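PDB 4XBZ: EvdO1 from Micromonospora carbonacea, which probably acts as a metal-dependent oxygenase of the phytanoyl-CoA dioxygenase family, carrying out an oxidative cyclization in orthosomycin antibiotic biosynthesis. Local coordinates for residues A70-A75 / I183-A188. Sequence-based numbering, arbitrary orientation.
Sequences ADVQEA and IYLDPA
With CG anti to the carbonyl carbon (chi1 -83°) and the chain extended beyond it, Q73 stretches out from the helix and brings its amide to the backbone carbonyl of L185. The resulting hydrogen bond, from NE2 of Q73 to O of L185, measures 3.0 Å. It is nearly straight, with an N-H...O angle of 173°. Both groups are well turned for it: the oxygen lies close to the plane of the Q73 amide, and the nitrogen approaches in the plane of the L185 carbonyl, at a C=O...N angle of 153°. The aliphatic part of Q73 runs past L185 in the opposite direction, CG of Q73 lying 4.1 Å from CB of L185.

The Q73 bond ties helix 66-86 to the end of strand 179-184, in the larger, mixed sheet of the double-stranded beta-helix fold, where the chain turns into a loop.

The apolar half of the contact is carried by V72, whose CG1 stands anti to the backbone N. This methyl meets CD2 of L185 at 3.4 Å, tighter than ordinary van der Waals contact, and the two side chains cross at about a right angle. The other leucine methyl, CD1, sits 3.7 Å from the backbone O of V72, so the fork of L185 touches both the valine side chain and the helix backbone. Both side chains are buried and also touch I257 on the adjacent strand 256-263, and V72 packs against L121 of helix 116-121 as well. A polar link runs alongside: R255 donates NH1 to the backbone O of Q73 and forms a salt bridge through NE with OD2 of D186.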
ATOM      1  N   ALA A  70       6.193 -19.645 -22.200  1.00 37.17           N
ATOM      2  CA  ALA A  70       6.447 -19.906 -23.610  1.00 37.48           C
ATOM      3  C   ALA A  70       5.485 -19.103 -24.495  1.00 34.78           C
ATOM      4  O   ALA A  70       5.920 -18.473 -25.459  1.00 33.57           O
ATOM      5  CB  ALA A  70       6.347 -21.399 -23.911  1.00 32.75           C
ATOM      6  N   ASP A  71       4.193 -19.099 -24.167  1.00 32.40           N
ATOM      7  CA  ASP A  71       3.241 -18.342 -24.987  1.00 33.93           C
ATOM      8  C   ASP A  71       3.649 -16.871 -25.049  1.00 35.93           C
ATOM      9  O   ASP A  71       3.544 -16.229 -26.093  1.00 36.07           O
ATOM     10  CB  ASP A  71       1.808 -18.457 -24.453  1.00 35.48           C
ATOM     11  CG  ASP A  71       1.337 -19.898 -24.322  1.00 39.00           C
ATOM     12  OD1 ASP A  71       1.961 -20.795 -24.913  1.00 34.17           O
ATOM     13  OD2 ASP A  71       0.324 -20.132 -23.621  1.00 45.57           O
ATOM     14  N   VAL A  72       4.142 -16.352 -23.926  1.00 35.98           N
ATOM     15  CA  VAL A  72       4.480 -14.941 -23.827  1.00 34.81           C
ATOM     16  C   VAL A  72       5.834 -14.653 -24.492  1.00 34.00           C
ATOM     17  O   VAL A  72       6.026 -13.613 -25.132  1.00 31.50           O
ATOM     18  CB  VAL A  72       4.470 -14.486 -22.350  1.00 37.17           C
ATOM     19  CG1 VAL A  72       5.136 -13.158 -22.202  1.00 40.32           C
ATOM     20  CG2 VAL A  72       3.028 -14.393 -21.853  1.00 37.26           C
ATOM     21  N   GLN A  73       6.764 -15.591 -24.357  1.00 35.44           N
ATOM     22  CA  GLN A  73       8.046 -15.498 -25.056  1.00 36.34           C
ATOM     23  C   GLN A  73       7.861 -15.420 -26.571  1.00 34.03           C
ATOM     24  O   GLN A  73       8.584 -14.688 -27.236  1.00 29.95           O
ATOM     25  CB  GLN A  73       8.950 -16.692 -24.711  1.00 26.53           C
ATOM     26  CG  GLN A  73       9.717 -16.525 -23.420  1.00 31.31           C
ATOM     27  CD  GLN A  73      10.249 -17.844 -22.871  1.00 33.77           C
ATOM     28  OE1 GLN A  73       9.688 -18.914 -23.135  1.00 31.31           O
ATOM     29  NE2 GLN A  73      11.334 -17.773 -22.098  1.00 29.40           N
ATOM     30  N   GLU A  74       6.905 -16.185 -27.106  1.00 34.22           N
ATOM     31  CA  GLU A  74       6.705 -16.261 -28.554  1.00 34.76           C
ATOM     32  C   GLU A  74       5.978 -15.026 -29.050  1.00 38.12           C
ATOM     33  O   GLU A  74       6.213 -14.567 -30.170  1.00 36.37           O
ATOM     34  CB  GLU A  74       5.933 -17.531 -28.936  1.00 34.96           C
ATOM     35  CG  GLU A  74       5.408 -17.571 -30.391  1.00 38.61           C
ATOM     36  CD  GLU A  74       6.500 -17.417 -31.465  1.00 49.05           C
ATOM     37  OE1 GLU A  74       7.655 -17.865 -31.257  1.00 49.56           O
ATOM     38  OE2 GLU A  74       6.196 -16.837 -32.536  1.00 50.75           O
ATOM     39  N   ALA A  75       5.102 -14.480 -28.208  1.00 32.29           N
ATOM     40  CA  ALA A  75       4.436 -13.225 -28.538  1.00 33.93           C
ATOM     41  C   ALA A  75       5.458 -12.084 -28.546  1.00 30.11           C
ATOM     42  O   ALA A  75       5.392 -11.181 -29.378  1.00 34.37           O
ATOM     43  CB  ALA A  75       3.296 -12.941 -27.559  1.00 28.98           C
ATOM     44  N   ILE A 183       7.957  -8.261 -16.000  1.00 23.79           N
ATOM     45  CA  ILE A 183       7.876  -9.703 -16.197  1.00 23.44           C
ATOM     46  C   ILE A 183       8.952 -10.157 -17.196  1.00 26.77           C
ATOM     47  O   ILE A 183       9.004  -9.704 -18.343  1.00 24.68           O
ATOM     48  CB  ILE A 183       6.481 -10.092 -16.658  1.00 24.86           C
ATOM     49  CG1 ILE A 183       5.472  -9.509 -15.672  1.00 27.45           C
ATOM     50  CG2 ILE A 183       6.342 -11.599 -16.757  1.00 27.13           C
ATOM     51  CD1 ILE A 183       4.028  -9.797 -16.001  1.00 32.67           C
ATOM     52  N   TYR A 184       9.841 -11.026 -16.729  1.00 28.47           N
ATOM     53  CA  TYR A 184      11.045 -11.360 -17.477  1.00 26.74           C
ATOM     54  C   TYR A 184      10.859 -12.540 -18.426  1.00 28.16           C
ATOM     55  O   TYR A 184      10.480 -13.643 -18.012  1.00 26.32           O
ATOM     56  CB  TYR A 184      12.190 -11.634 -16.502  1.00 22.91           C
ATOM     57  CG  TYR A 184      12.777 -10.361 -15.965  1.00 25.59           C
ATOM     58  CD1 TYR A 184      12.010  -9.492 -15.195  1.00 24.25           C
ATOM     59  CD2 TYR A 184      14.090 -10.010 -16.237  1.00 22.38           C
ATOM     60  CE1 TYR A 184      12.532  -8.314 -14.712  1.00 20.95           C
ATOM     61  CE2 TYR A 184      14.622  -8.839 -15.744  1.00 24.56           C
ATOM     62  CZ  TYR A 184      13.833  -7.990 -14.979  1.00 25.15           C
ATOM     63  OH  TYR A 184      14.344  -6.806 -14.498  1.00 24.47           O
ATOM     64  N   LEU A 185      11.129 -12.289 -19.704  1.00 27.48           N
ATOM     65  CA  LEU A 185      11.017 -13.312 -20.732  1.00 31.27           C
ATOM     66  C   LEU A 185      12.371 -13.993 -20.916  1.00 32.92           C
ATOM     67  O   LEU A 185      12.458 -15.151 -21.323  1.00 32.26           O
ATOM     68  CB  LEU A 185      10.554 -12.715 -22.055  1.00 23.30           C
ATOM     69  CG  LEU A 185       9.288 -11.864 -22.046  1.00 32.28           C
ATOM     70  CD1 LEU A 185       8.687 -11.741 -23.446  1.00 24.59           C
ATOM     71  CD2 LEU A 185       8.271 -12.401 -21.054  1.00 33.36           C
ATOM     72  N   ASP A 186      13.432 -13.254 -20.629  1.00 29.26           N
ATOM     73  CA  ASP A 186      14.771 -13.795 -20.731  1.00 32.09           C
ATOM     74  C   ASP A 186      15.455 -13.662 -19.378  1.00 33.14           C
ATOM     75  O   ASP A 186      15.084 -12.783 -18.585  1.00 34.81           O
ATOM     76  CB  ASP A 186      15.546 -13.077 -21.836  1.00 29.84           C
ATOM     77  CG  ASP A 186      14.824 -13.124 -23.156  1.00 34.12           C
ATOM     78  OD1 ASP A 186      14.366 -14.222 -23.556  1.00 36.19           O
ATOM     79  OD2 ASP A 186      14.692 -12.057 -23.785  1.00 33.62           O
ATOM     80  N   PRO A 187      16.424 -14.548 -19.089  1.00 34.32           N
ATOM     81  CA  PRO A 187      17.110 -14.440 -17.795  1.00 30.39           C
ATOM     82  C   PRO A 187      17.887 -13.135 -17.699  1.00 32.12           C
ATOM     83  O   PRO A 187      18.264 -12.557 -18.724  1.00 31.96           O
ATOM     84  CB  PRO A 187      18.045 -15.654 -17.775  1.00 33.57           C
ATOM     85  CG  PRO A 187      18.269 -15.990 -19.193  1.00 31.75           C
ATOM     86  CD  PRO A 187      17.031 -15.578 -19.957  1.00 34.91           C
ATOM     87  N   ALA A 188      18.041 -12.653 -16.472  1.00 32.75           N
ATOM     88  CA  ALA A 188      18.855 -11.490 -16.159  1.00 32.13           C
ATOM     89  C   ALA A 188      19.840 -11.911 -15.075  1.00 35.96           C
ATOM     90  O   ALA A 188      19.582 -11.697 -13.887  1.00 29.68           O
ATOM     91  CB  ALA A 188      17.996 -10.318 -15.687  1.00 25.02           C
TER